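Type VI secretion system component (Escherichia coli O6, PDB 2P5Z) is a component of the type VI secretion system that resembles the T4 phage tail proteins gp27 and gp5 and probably forms its trimeric puncturing spike. Local coordinates at residues L31-R36 with R356-T361; Q163-G168 with D418-G423; S180-W185 with G295-R300; W231-A236 with D333-V338. All blocks are in the same frame, centred on the assembly; numbering follows the deposited sequence.

How the interactions relate
Of the four contacts, interaction 1 opens first along the chain, at 31-36, and closes at 356-361; interaction 2 starts within that span, ends beyond it at 418-423, and encloses interactions 3 and 4, which alternate with each other. Interactions 1 and 4 share the beta-rich, gp27-like region: their centres are 22 Å apart, and they touch where Glu359 OE1 packs 3.3 Å from Trp231 CZ2. Interaction 3 lies 24 Å from interaction 2, centre to centre, and strand 161-166 leads into helix 171-182 between them. Interactions 2 and 4, 48 Å apart between centres, lie on opposite sides of the chain's centre. Interaction 2 ties the gp27-like part to the OB domain, and interaction 4 borders another subunit.

Interaction 1 (L31-R36 with R356-T361); sequences LTFEGR and RSYELT
Thr32 and Phe33 meet Arg356 and Tyr358 over strand 343-353, which pairs antiparallel with both strand 29-38 and strand 359-366 in the beta-rich, gp27-like part of the chain. Segment 31-36 carries a classic beta bulge, Leu31 and Thr32 both facing Gln48 of strand 44-51, whereas 356-361 enters its strand only at Glu359.

The polar half of the contact is loose. Arg356 NH2 comes obliquely to within 3.6 Å of Thr32 OG1, too far for a hydrogen bond; the hydroxyl bonds instead to the carbonyl oxygen of Ala352. A bend in the arginine chain at chi3 (-19°) brings the guanidinium back over strand 343-353, whose Ser351 OG takes a weak hydrogen bond from NH1. That serine also bonds Phe33 O, so it serves both segments. Glu34 OE1 stays 7.0 Å from Arg356 NH2, which leaves at most a diffuse attraction between the charges.

The apolar half is ring against ring. With CG set between its own backbone N and carbonyl carbon (chi1 83°), Phe33 swings its ring toward the second segment, among Thr350 and Ala352 and edge-to-face with Phe68 and His17. Tyr358 also packs on Thr350 and His17. The two rings abut edge against edge, without stacking: Phe33 CZ lies 4.1 Å from Tyr358 CD2, each atom near the plane of the other ring.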
loop_
_atom_site.group_PDB
_atom_site.type_symbol
_atom_site.label_atom_id
_atom_site.label_comp_id
_atom_site.label_asym_id
_atom_site.label_seq_id
_atom_site.Cartn_x
_atom_site.Cartn_y
_atom_site.Cartn_z
ATOM N N LEU A 31 28.607 3.856 18.916
ATOM C CA LEU A 31 28.529 2.410 19.033
ATOM C C LEU A 31 28.399 1.784 17.661
ATOM O O LEU A 31 29.345 1.204 17.144
ATOM C CB LEU A 31 27.335 2.038 19.886
ATOM C CG LEU A 31 27.168 0.577 20.280
ATOM C CD1 LEU A 31 28.409 0.088 20.976
ATOM C CD2 LEU A 31 25.971 0.435 21.189
ATOM N N THR A 32 27.219 1.917 17.062
ATOM C CA THR A 32 26.996 1.432 15.694
ATOM C C THR A 32 26.173 2.423 14.857
ATOM O O THR A 32 25.472 3.276 15.404
ATOM C CB THR A 32 26.329 0.025 15.696
ATOM O OG1 THR A 32 26.309 -0.504 14.364
ATOM C CG2 THR A 32 24.928 0.068 16.268
ATOM N N PHE A 33 26.268 2.314 13.534
ATOM C CA PHE A 33 25.412 3.108 12.676
ATOM C C PHE A 33 24.947 2.428 11.391
ATOM O O PHE A 33 25.606 1.537 10.860
ATOM C CB PHE A 33 26.045 4.468 12.356
ATOM C CG PHE A 33 27.029 4.436 11.230
ATOM C CD1 PHE A 33 28.380 4.324 11.483
ATOM C CD2 PHE A 33 26.621 4.537 9.923
ATOM C CE1 PHE A 33 29.300 4.317 10.446
ATOM C CE2 PHE A 33 27.541 4.509 8.898
ATOM C CZ PHE A 33 28.877 4.396 9.151
ATOM N N GLU A 34 23.825 2.922 10.877
ATOM C CA GLU A 34 23.304 2.528 9.585
ATOM C C GLU A 34 22.875 3.792 8.846
ATOM O O GLU A 34 22.132 4.609 9.395
ATOM C CB GLU A 34 22.126 1.588 9.782
ATOM C CG GLU A 34 21.875 0.669 8.610
ATOM C CD GLU A 34 21.512 -0.735 9.065
ATOM O OE1 GLU A 34 21.214 -0.914 10.272
ATOM O OE2 GLU A 34 21.530 -1.655 8.216
ATOM N N GLY A 35 23.379 3.960 7.624
ATOM C CA GLY A 35 23.090 5.126 6.791
ATOM C C GLY A 35 22.537 4.792 5.404
ATOM O O GLY A 35 22.814 3.729 4.861
ATOM N N ARG A 36 21.736 5.702 4.840
ATOM C CA ARG A 36 21.184 5.572 3.480
ATOM C C ARG A 36 21.299 6.913 2.761
ATOM O O ARG A 36 20.890 7.943 3.274
ATOM C CB ARG A 36 19.728 5.087 3.516
ATOM C CG ARG A 36 19.568 3.582 3.865
ATOM C CD ARG A 36 18.547 3.282 5.017
ATOM N NE ARG A 36 18.737 4.131 6.209
ATOM C CZ ARG A 36 18.243 3.873 7.422
ATOM N NH1 ARG A 36 18.459 4.714 8.428
ATOM N NH2 ARG A 36 17.532 2.777 7.630
ATOM N N ARG A 356 33.436 -3.834 13.894
ATOM C CA ARG A 356 33.165 -4.251 12.506
ATOM C C ARG A 356 33.735 -3.318 11.454
ATOM O O ARG A 356 34.378 -3.751 10.499
ATOM C CB ARG A 356 31.663 -4.427 12.265
ATOM C CG ARG A 356 31.341 -5.476 11.217
ATOM C CD ARG A 356 29.857 -5.520 10.823
ATOM N NE ARG A 356 28.934 -4.895 11.785
ATOM C CZ ARG A 356 28.197 -3.812 11.535
ATOM N NH1 ARG A 356 28.274 -3.207 10.358
ATOM N NH2 ARG A 356 27.390 -3.323 12.468
ATOM N N SER A 357 33.466 -2.040 11.637
ATOM C CA SER A 357 33.880 -0.975 10.717
ATOM C C SER A 357 33.389 -1.034 9.255
ATOM O O SER A 357 32.622 -1.915 8.850
ATOM C CB SER A 357 35.375 -0.635 10.826
ATOM O OG SER A 357 35.544 0.781 10.865
ATOM N N TYR A 358 33.887 -0.078 8.480
ATOM C CA TYR A 358 33.131 0.508 7.392
ATOM C C TYR A 358 32.985 -0.307 6.124
ATOM O O TYR A 358 33.963 -0.701 5.490
ATOM C CB TYR A 358 33.679 1.899 7.096
ATOM C CG TYR A 358 32.891 2.703 6.092
ATOM C CD1 TYR A 358 33.395 2.916 4.813
ATOM C CD2 TYR A 358 31.667 3.275 6.423
ATOM C CE1 TYR A 358 32.706 3.667 3.894
ATOM C CE2 TYR A 358 30.966 4.027 5.500
ATOM C CZ TYR A 358 31.495 4.218 4.237
ATOM O OH TYR A 358 30.833 4.963 3.294
ATOM N N GLU A 359 31.729 -0.520 5.750
ATOM C CA GLU A 359 31.373 -1.242 4.542
ATOM C C GLU A 359 30.135 -0.586 3.944
ATOM O O GLU A 359 29.237 -0.167 4.681
ATOM C CB GLU A 359 31.074 -2.699 4.900
ATOM C CG GLU A 359 30.898 -3.622 3.711
ATOM C CD GLU A 359 31.039 -5.078 4.087
ATOM O OE1 GLU A 359 30.605 -5.935 3.291
ATOM O OE2 GLU A 359 31.588 -5.365 5.177
ATOM N N LEU A 360 30.082 -0.489 2.620
ATOM C CA LEU A 360 28.867 -0.015 1.958
ATOM C C LEU A 360 28.447 -0.861 0.773
ATOM O O LEU A 360 29.297 -1.345 0.044
ATOM C CB LEU A 360 28.956 1.483 1.583
ATOM C CG LEU A 360 29.736 2.250 0.501
ATOM C CD1 LEU A 360 31.201 2.248 0.806
ATOM C CD2 LEU A 360 29.482 1.806 -0.954
ATOM N N THR A 361 27.147 -1.046 0.576
ATOM C CA THR A 361 26.649 -1.587 -0.685
ATOM C C THR A 361 26.188 -0.395 -1.545
ATOM O O THR A 361 25.605 0.549 -1.017
ATOM C CB THR A 361 25.474 -2.566 -0.479
ATOM O OG1 THR A 361 24.334 -1.843 -0.003
ATOM C CG2 THR A 361 25.816 -3.641 0.553
#

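Interaction 2 (Q163-G168 with D418-G423); sequences QVMQYG and DTWKPG
Met165 reaches the loop 418-423 through its methyl end: CE lies 3.5 Å from Trp420 CH2, at the edge of the indole and near its plane. The thioether chain is straight through chi2 and bends at chi3, and CE also approaches Trp420 CZ3 at 4.1 Å. Gln166 follows with an extended side chain, CG opposite the backbone N (chi1 168°), that carries its amide across the lysine chain at about a right angle. Its OE1 accepts a 2.9 Å hydrogen bond from Lys421 NZ, the ammonium standing above the carbonyl plane by 43°. NE2 bonds Glu169 O and Asp171 OD1, so the carboxamide is held from both ends, and Lys421 NZ is gripped a second time by Tyr126 OH. This is a contact between domains: strand 161-166 belongs to the gp27-like part, while Trp420 and Lys421 come from the OB domain, in the loop between strands 409-412 and 426-429. Backbone bonds from Thr419 and Lys421 to Asn123 fasten that loop beside the two-stranded sheet of 124-127 and 161-166. Past the strand, Tyr167 turns its ring edge to the tryptophan, CD2 lying 4.2 Å from Trp420 CH2 and obliquely to the indole.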
loop_
_atom_site.group_PDB
_atom_site.type_symbol
_atom_site.label_atom_id
_atom_site.label_comp_id
_atom_site.label_asym_id
_atom_site.label_seq_id
_atom_site.Cartn_x
_atom_site.Cartn_y
_atom_site.Cartn_z
ATOM N N GLN A 163 0.128 28.589 -14.227
ATOM C CA GLN A 163 -0.333 28.264 -12.884
ATOM C C GLN A 163 0.097 26.843 -12.493
ATOM O O GLN A 163 0.026 25.916 -13.299
ATOM C CB GLN A 163 -1.856 28.381 -12.773
ATOM C CG GLN A 163 -2.411 29.729 -13.139
ATOM C CD GLN A 163 -3.878 29.877 -12.813
ATOM O OE1 GLN A 163 -4.245 30.617 -11.901
ATOM N NE2 GLN A 163 -4.721 29.187 -13.557
ATOM N N VAL A 164 0.537 26.673 -11.247
ATOM C CA VAL A 164 0.943 25.363 -10.745
ATOM C C VAL A 164 0.371 25.206 -9.356
ATOM O O VAL A 164 0.666 26.007 -8.470
ATOM C CB VAL A 164 2.480 25.216 -10.683
ATOM C CG1 VAL A 164 2.886 23.980 -9.840
ATOM C CG2 VAL A 164 3.080 25.115 -12.086
ATOM N N MET A 165 -0.470 24.194 -9.178
ATOM C CA MET A 165 -1.137 23.958 -7.894
ATOM C C MET A 165 -0.411 22.941 -6.978
ATOM O O MET A 165 -0.010 21.857 -7.414
ATOM C CB MET A 165 -2.565 23.461 -8.142
ATOM C CG MET A 165 -3.504 23.764 -6.992
ATOM S SD MET A 165 -5.159 23.055 -7.146
ATOM C CE MET A 165 -6.057 24.392 -6.433
ATOM N N GLN A 166 -0.264 23.299 -5.710
ATOM C CA GLN A 166 0.110 22.354 -4.662
ATOM C C GLN A 166 -1.137 22.113 -3.814
ATOM O O GLN A 166 -1.623 23.018 -3.139
ATOM C CB GLN A 166 1.236 22.930 -3.794
ATOM C CG GLN A 166 1.518 22.175 -2.498
ATOM C CD GLN A 166 2.741 22.701 -1.743
ATOM O OE1 GLN A 166 3.323 23.727 -2.103
ATOM N NE2 GLN A 166 3.122 21.999 -0.681
ATOM N N TYR A 167 -1.679 20.904 -3.870
ATOM C CA TYR A 167 -2.855 20.580 -3.067
ATOM C C TYR A 167 -2.677 19.215 -2.389
ATOM O O TYR A 167 -2.403 18.215 -3.060
ATOM C CB TYR A 167 -4.126 20.624 -3.932
ATOM C CG TYR A 167 -5.421 20.389 -3.172
ATOM C CD1 TYR A 167 -5.985 19.108 -3.057
ATOM C CD2 TYR A 167 -6.071 21.437 -2.554
ATOM C CE1 TYR A 167 -7.161 18.896 -2.357
ATOM C CE2 TYR A 167 -7.245 21.235 -1.843
ATOM C CZ TYR A 167 -7.792 19.971 -1.756
ATOM O OH TYR A 167 -8.970 19.804 -1.050
ATOM N N GLY A 168 -2.854 19.187 -1.069
ATOM C CA GLY A 168 -2.712 17.961 -0.259
ATOM C C GLY A 168 -1.361 17.266 -0.401
ATOM O O GLY A 168 -1.298 16.059 -0.579
ATOM N N ASP A 418 -7.343 28.510 7.102
ATOM C CA ASP A 418 -6.082 29.024 6.543
ATOM C C ASP A 418 -5.163 27.910 5.998
ATOM O O ASP A 418 -3.997 27.779 6.391
ATOM C CB ASP A 418 -5.342 29.927 7.554
ATOM C CG ASP A 418 -5.053 29.226 8.888
ATOM O OD1 ASP A 418 -5.713 28.213 9.203
ATOM O OD2 ASP A 418 -4.151 29.689 9.620
ATOM N N THR A 419 -5.696 27.124 5.066
ATOM C CA THR A 419 -4.956 26.029 4.451
ATOM C C THR A 419 -4.193 26.516 3.219
ATOM O O THR A 419 -3.427 25.766 2.615
ATOM C CB THR A 419 -5.904 24.873 4.067
ATOM O OG1 THR A 419 -6.958 25.373 3.234
ATOM C CG2 THR A 419 -6.519 24.256 5.315
ATOM N N TRP A 420 -4.406 27.781 2.867
ATOM C CA TRP A 420 -3.789 28.391 1.699
ATOM C C TRP A 420 -2.693 29.371 2.091
ATOM O O TRP A 420 -2.888 30.196 2.982
ATOM C CB TRP A 420 -4.854 29.062 0.810
ATOM C CG TRP A 420 -5.810 28.053 0.248
ATOM C CD1 TRP A 420 -6.963 27.606 0.831
ATOM C CD2 TRP A 420 -5.671 27.323 -0.977
ATOM N NE1 TRP A 420 -7.561 26.654 0.031
ATOM C CE2 TRP A 420 -6.784 26.460 -1.080
ATOM C CE3 TRP A 420 -4.728 27.329 -2.001
ATOM C CZ2 TRP A 420 -6.965 25.592 -2.158
ATOM C CZ3 TRP A 420 -4.910 26.461 -3.085
ATOM C CH2 TRP A 420 -6.013 25.600 -3.141
ATOM N N LYS A 421 -1.536 29.255 1.437
ATOM C CA LYS A 421 -0.443 30.209 1.600
ATOM C C LYS A 421 -0.885 31.615 1.166
ATOM O O LYS A 421 -1.610 31.753 0.176
ATOM C CB LYS A 421 0.787 29.750 0.805
ATOM C CG LYS A 421 1.498 28.534 1.400
ATOM C CD LYS A 421 2.669 28.065 0.532
ATOM C CE LYS A 421 3.028 26.601 0.802
ATOM N NZ LYS A 421 3.827 26.012 -0.312
ATOM N N PRO A 422 -0.484 32.652 1.932
ATOM C CA PRO A 422 -0.835 34.055 1.690
ATOM C C PRO A 422 -0.522 34.535 0.277
ATOM O O PRO A 422 0.621 34.436 -0.180
ATOM C CB PRO A 422 0.043 34.813 2.690
ATOM C CG PRO A 422 0.278 33.847 3.795
ATOM C CD PRO A 422 0.358 32.502 3.137
ATOM N N GLY A 423 -1.551 35.022 -0.414
ATOM C CA GLY A 423 -1.409 35.532 -1.780
ATOM C C GLY A 423 -1.243 34.444 -2.821
ATOM O O GLY A 423 -0.890 34.713 -3.974
#

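Interaction 3 (S180-W185 with G295-R300); sequences SEVGIW and GAFYAR
Phe297 and Tyr298 send their rings toward Val182 and Glu181 by different rotations: the phenylalanine CG stands opposite its own backbone N (chi1 -156°), whereas the tyrosine CG leans to the side of its backbone N (chi1 -88°). The two aromatic groups thereby come to lie next to each other, with Phe297 CD2 standing 4.1 Å above the Tyr298 ring plane and offset toward its rim. The tyrosine turns its edge to the backbone: Glu181 O lies 3.4 Å from Tyr298 CE1, at the ring edge and near its plane. Phe297 CZ approaches Val182 O obliquely at 4.0 Å. Both carbonyls belong to the C-terminal end of helix 171-182, where a Schellman motif closes the last turn: Gly183, with positive phi, is its C-prime residue, its N bonded weakly to Ser180 O. Such a helix end may be partly negative. Phe297 occupies the N-cap position of helix 298-308, so the end of one helix meets the beginning of the next. Val182 CG2 touches the outer ends of both rings, 4.2 Å from Phe297 CE2 and 4.1 Å from Tyr298 OH, while Arg161 of strand 161-166 packs on both Val182 and Tyr298. Farther along helix 298-308, Arg305 NH1 bonds Ser180 O, and in one of two modelled conformers the Glu181 carboxylate turns aside to a salt bridge with Arg380.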
loop_
_atom_site.group_PDB
_atom_site.type_symbol
_atom_site.label_atom_id
_atom_site.label_comp_id
_atom_site.label_asym_id
_atom_site.label_seq_id
_atom_site.Cartn_x
_atom_site.Cartn_y
_atom_site.Cartn_z
ATOM N N SER A 180 10.915 15.781 -10.605
ATOM C CA SER A 180 10.982 14.487 -11.284
ATOM C C SER A 180 10.225 14.455 -12.607
ATOM O O SER A 180 10.676 13.791 -13.554
ATOM C CB SER A 180 10.512 13.345 -10.390
ATOM O OG SER A 180 9.101 13.301 -10.351
ATOM N N GLU A 181 9.092 15.166 -12.662
ATOM C CA GLU A 181 8.244 15.222 -13.859
ATOM C C GLU A 181 9.007 15.829 -15.026
ATOM O O GLU A 181 8.769 15.497 -16.179
ATOM C CB GLU A 181 6.954 16.003 -13.578
ATOM C CG GLU A 181 5.758 15.133 -13.178
ATOM C CD GLU A 181 4.723 15.853 -12.316
ATOM O OE1 GLU A 181 4.886 17.049 -12.034
ATOM O OE2 GLU A 181 3.744 15.205 -11.891
ATOM N N VAL A 182 9.974 16.673 -14.697
ATOM C CA VAL A 182 10.774 17.389 -15.664
ATOM C C VAL A 182 12.210 16.814 -15.675
ATOM O O VAL A 182 13.059 17.195 -16.490
ATOM C CB VAL A 182 10.685 18.882 -15.281
ATOM C CG1 VAL A 182 11.999 19.444 -14.813
ATOM C CG2 VAL A 182 10.016 19.699 -16.373
ATOM N N GLY A 183 12.461 15.861 -14.771
ATOM C CA GLY A 183 13.702 15.095 -14.785
ATOM C C GLY A 183 14.923 15.791 -14.212
ATOM O O GLY A 183 16.051 15.480 -14.600
ATOM N N ILE A 184 14.705 16.741 -13.307
ATOM C CA ILE A 184 15.804 17.387 -12.592
ATOM C C ILE A 184 16.112 16.515 -11.381
ATOM O O ILE A 184 15.213 15.931 -10.769
ATOM C CB ILE A 184 15.441 18.845 -12.137
ATOM C CG1 ILE A 184 15.366 19.789 -13.335
ATOM C CG2 ILE A 184 16.472 19.438 -11.165
ATOM C CD1 ILE A 184 14.775 21.154 -12.986
ATOM N N TRP A 185 17.389 16.404 -11.049
ATOM C CA TRP A 185 17.781 15.625 -9.897
ATOM C C TRP A 185 18.691 16.396 -8.973
ATOM O O TRP A 185 19.290 17.402 -9.362
ATOM C CB TRP A 185 18.439 14.313 -10.315
ATOM C CG TRP A 185 19.596 14.437 -11.239
ATOM C CD1 TRP A 185 19.550 14.488 -12.602
ATOM C CD2 TRP A 185 20.977 14.471 -10.882
ATOM N NE1 TRP A 185 20.823 14.575 -13.119
ATOM C CE2 TRP A 185 21.719 14.567 -12.084
ATOM C CE3 TRP A 185 21.664 14.448 -9.667
ATOM C CZ2 TRP A 185 23.115 14.626 -12.107
ATOM C CZ3 TRP A 185 23.067 14.509 -9.689
ATOM C CH2 TRP A 185 23.771 14.598 -10.901
ATOM N N GLY A 295 6.902 19.203 -24.431
ATOM C CA GLY A 295 7.601 18.407 -25.436
ATOM C C GLY A 295 7.124 16.965 -25.525
ATOM O O GLY A 295 5.977 16.717 -25.174
ATOM N N ALA A 296 7.920 15.994 -26.010
ATOM C CA ALA A 296 9.179 16.077 -26.827
ATOM C C ALA A 296 10.495 15.339 -26.447
ATOM O O ALA A 296 10.656 14.192 -26.870
ATOM C CB ALA A 296 9.471 17.457 -27.487
ATOM N N PHE A 297 11.413 15.872 -25.634
ATOM C CA PHE A 297 11.280 16.371 -24.246
ATOM C C PHE A 297 10.614 15.521 -23.190
ATOM O O PHE A 297 11.311 14.814 -22.484
ATOM C CB PHE A 297 11.063 17.857 -24.003
ATOM C CG PHE A 297 11.527 18.263 -22.630
ATOM C CD1 PHE A 297 12.878 18.488 -22.393
ATOM C CD2 PHE A 297 10.642 18.318 -21.549
ATOM C CE1 PHE A 297 13.342 18.812 -21.116
ATOM C CE2 PHE A 297 11.097 18.628 -20.267
ATOM C CZ PHE A 297 12.450 18.879 -20.052
ATOM N N TYR A 298 9.306 15.637 -23.017
ATOM C CA TYR A 298 8.629 14.808 -22.033
ATOM C C TYR A 298 8.730 13.335 -22.426
ATOM O O TYR A 298 8.815 12.456 -21.567
ATOM C CB TYR A 298 7.172 15.221 -21.879
ATOM C CG TYR A 298 6.952 16.312 -20.864
ATOM C CD1 TYR A 298 7.109 16.058 -19.504
ATOM C CD2 TYR A 298 6.572 17.600 -21.254
ATOM C CE1 TYR A 298 6.905 17.057 -18.555
ATOM C CE2 TYR A 298 6.369 18.600 -20.313
ATOM C CZ TYR A 298 6.535 18.319 -18.967
ATOM O OH TYR A 298 6.333 19.289 -18.019
ATOM N N ALA A 299 8.740 13.088 -23.733
ATOM C CA ALA A 299 8.967 11.760 -24.271
ATOM C C ALA A 299 10.441 11.365 -24.112
ATOM O O ALA A 299 10.750 10.187 -23.945
ATOM C CB ALA A 299 8.542 11.697 -25.738
ATOM N N ARG A 300 11.335 12.354 -24.158
ATOM C CA ARG A 300 12.765 12.116 -24.018
ATOM C C ARG A 300 13.125 11.791 -22.572
ATOM O O ARG A 300 13.878 10.846 -22.326
ATOM C CB ARG A 300 13.571 13.316 -24.514
ATOM C CG ARG A 300 15.035 13.002 -24.814
ATOM C CD ARG A 300 15.965 13.562 -23.774
ATOM N NE ARG A 300 16.197 14.994 -23.935
ATOM C CZ ARG A 300 16.543 15.810 -22.941
ATOM N NH1 ARG A 300 16.688 15.340 -21.713
ATOM N NH2 ARG A 300 16.734 17.101 -23.165
#

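Interaction 4 (W231-A236 with D333-V338); sequences WGLNTA and DDAPAV
Leu233 and Thr235 meet Ala335 and Val338 without any flat group across the contact, and Pro336 lies alongside. The one flat group nearby, the Asn234 carboxamide, starts from the strand on the side away from 333-338 and folds back on its own segment: ND2 donates a 3.1 Å hydrogen bond to Gly232 O, nearly straight at 161° and in the planes of both the amide and the carbonyl. That bond fixes the amide's rotation where it packs on Lys314 and on His96 of the third subunit.

The contact itself is apolar. Leu233 CD1 presses on Ala335 CB at 3.8 Å, and Thr235 CG2 faces Val338 CG2 at 4.3 Å, in the alternation expected of a strand. With OG1 between the backbone N and carbonyl carbon (chi1 65°), Thr235 presents its methyl to Val338 and leaves its hydroxyl for a hydrogen bond with His96 N of the third subunit. The touching stretches run 39° apart, so Pro336 and the first turn of helix 337-341 follow the strand only roughly.

Thr235 and Ala236 pair antiparallel with a strand of the third subunit, carrying the sheet across the trimer interface, and Asp334 forms a salt bridge with Lys54 of that subunit. Within the chain, Leu313 of strand 311-317 touches both Thr235 and Val338, while Leu233 touches Phe362 of strand 359-366 and Phe339 of helix 337-341.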
loop_
_atom_site.group_PDB
_atom_site.type_symbol
_atom_site.label_atom_id
_atom_site.label_comp_id
_atom_site.label_asym_id
_atom_site.label_seq_id
_atom_site.Cartn_x
_atom_site.Cartn_y
_atom_site.Cartn_z
ATOM N N TRP A 231 34.286 -4.537 -4.366
ATOM C CA TRP A 231 34.085 -5.990 -4.581
ATOM C C TRP A 231 32.611 -6.380 -4.629
ATOM O O TRP A 231 31.744 -5.558 -4.370
ATOM C CB TRP A 231 34.774 -6.820 -3.488
ATOM C CG TRP A 231 34.026 -6.909 -2.179
ATOM C CD1 TRP A 231 33.144 -7.885 -1.793
ATOM C CD2 TRP A 231 34.136 -6.006 -1.077
ATOM N NE1 TRP A 231 32.676 -7.619 -0.527
ATOM C CE2 TRP A 231 33.280 -6.477 -0.062
ATOM C CE3 TRP A 231 34.875 -4.840 -0.855
ATOM C CZ2 TRP A 231 33.128 -5.818 1.157
ATOM C CZ3 TRP A 231 34.744 -4.194 0.363
ATOM C CH2 TRP A 231 33.867 -4.678 1.353
ATOM N N GLY A 232 32.331 -7.643 -4.935
ATOM C CA GLY A 232 30.957 -8.163 -4.935
ATOM C C GLY A 232 30.088 -7.631 -6.072
ATOM O O GLY A 232 28.864 -7.540 -5.933
ATOM N N LEU A 233 30.723 -7.275 -7.188
ATOM C CA LEU A 233 30.036 -6.620 -8.285
ATOM C C LEU A 233 28.997 -7.516 -8.932
ATOM O O LEU A 233 29.242 -8.704 -9.154
ATOM C CB LEU A 233 31.017 -6.120 -9.341
ATOM C CG LEU A 233 32.107 -5.147 -8.888
ATOM C CD1 LEU A 233 32.851 -4.571 -10.086
ATOM C CD2 LEU A 233 31.551 -4.012 -8.035
ATOM N N ASN A 234 27.832 -6.928 -9.210
ATOM C CA ASN A 234 26.725 -7.636 -9.835
ATOM C C ASN A 234 25.789 -6.717 -10.642
ATOM O O ASN A 234 25.777 -5.494 -10.454
ATOM C CB ASN A 234 25.948 -8.423 -8.794
ATOM C CG ASN A 234 25.246 -7.535 -7.800
ATOM O OD1 ASN A 234 24.057 -7.271 -7.938
ATOM N ND2 ASN A 234 25.973 -7.072 -6.786
ATOM N N THR A 235 25.031 -7.314 -11.560
ATOM C CA THR A 235 24.192 -6.563 -12.469
ATOM C C THR A 235 22.801 -7.115 -12.449
ATOM O O THR A 235 22.582 -8.241 -12.017
ATOM C CB THR A 235 24.610 -6.712 -13.921
ATOM O OG1 THR A 235 24.410 -8.070 -14.301
ATOM C CG2 THR A 235 26.050 -6.275 -14.183
ATOM N N ALA A 236 21.861 -6.310 -12.937
ATOM C CA ALA A 236 20.468 -6.713 -13.064
ATOM C C ALA A 236 19.887 -5.966 -14.249
ATOM O O ALA A 236 20.108 -4.760 -14.407
ATOM C CB ALA A 236 19.681 -6.397 -11.797
ATOM N N ASP A 333 40.606 -6.941 -13.621
ATOM C CA ASP A 333 39.730 -6.807 -14.778
ATOM C C ASP A 333 38.882 -8.064 -14.920
ATOM O O ASP A 333 38.475 -8.443 -16.021
ATOM C CB ASP A 333 40.536 -6.535 -16.052
ATOM C CG ASP A 333 41.734 -7.454 -16.190
ATOM O OD1 ASP A 333 42.870 -6.982 -15.956
ATOM O OD2 ASP A 333 41.544 -8.646 -16.521
ATOM N N ASP A 334 38.625 -8.701 -13.778
ATOM C CA ASP A 334 37.692 -9.821 -13.680
ATOM C C ASP A 334 36.278 -9.266 -13.445
ATOM O O ASP A 334 35.306 -10.013 -13.305
ATOM C CB ASP A 334 38.112 -10.751 -12.532
ATOM C CG ASP A 334 37.654 -12.198 -12.735
ATOM O OD1 ASP A 334 37.034 -12.498 -13.780
ATOM O OD2 ASP A 334 37.924 -13.042 -11.849
ATOM N N ALA A 335 36.194 -7.937 -13.401
ATOM C CA ALA A 335 34.953 -7.189 -13.266
ATOM C C ALA A 335 34.277 -7.080 -14.623
ATOM O O ALA A 335 34.962 -6.867 -15.626
ATOM C CB ALA A 335 35.266 -5.799 -12.738
ATOM N N PRO A 336 32.931 -7.223 -14.658
ATOM C CA PRO A 336 32.105 -7.042 -15.860
ATOM C C PRO A 336 32.355 -5.734 -16.621
ATOM O O PRO A 336 32.826 -4.751 -16.038
ATOM C CB PRO A 336 30.679 -7.092 -15.311
ATOM C CG PRO A 336 30.784 -7.968 -14.109
ATOM C CD PRO A 336 32.110 -7.632 -13.498
ATOM N N ALA A 337 32.035 -5.757 -17.916
ATOM C CA ALA A 337 32.413 -4.714 -18.877
ATOM C C ALA A 337 31.934 -3.311 -18.519
ATOM O O ALA A 337 32.688 -2.352 -18.689
ATOM C CB ALA A 337 31.946 -5.096 -20.287
ATOM N N VAL A 338 30.704 -3.214 -18.005
ATOM C CA VAL A 338 30.082 -1.937 -17.631
ATOM C C VAL A 338 30.853 -1.183 -16.561
ATOM O O VAL A 338 30.992 0.038 -16.641
ATOM C CB VAL A 338 28.623 -2.109 -17.137
ATOM C CG1 VAL A 338 27.641 -1.945 -18.282
ATOM C CG2 VAL A 338 28.424 -3.452 -16.426
#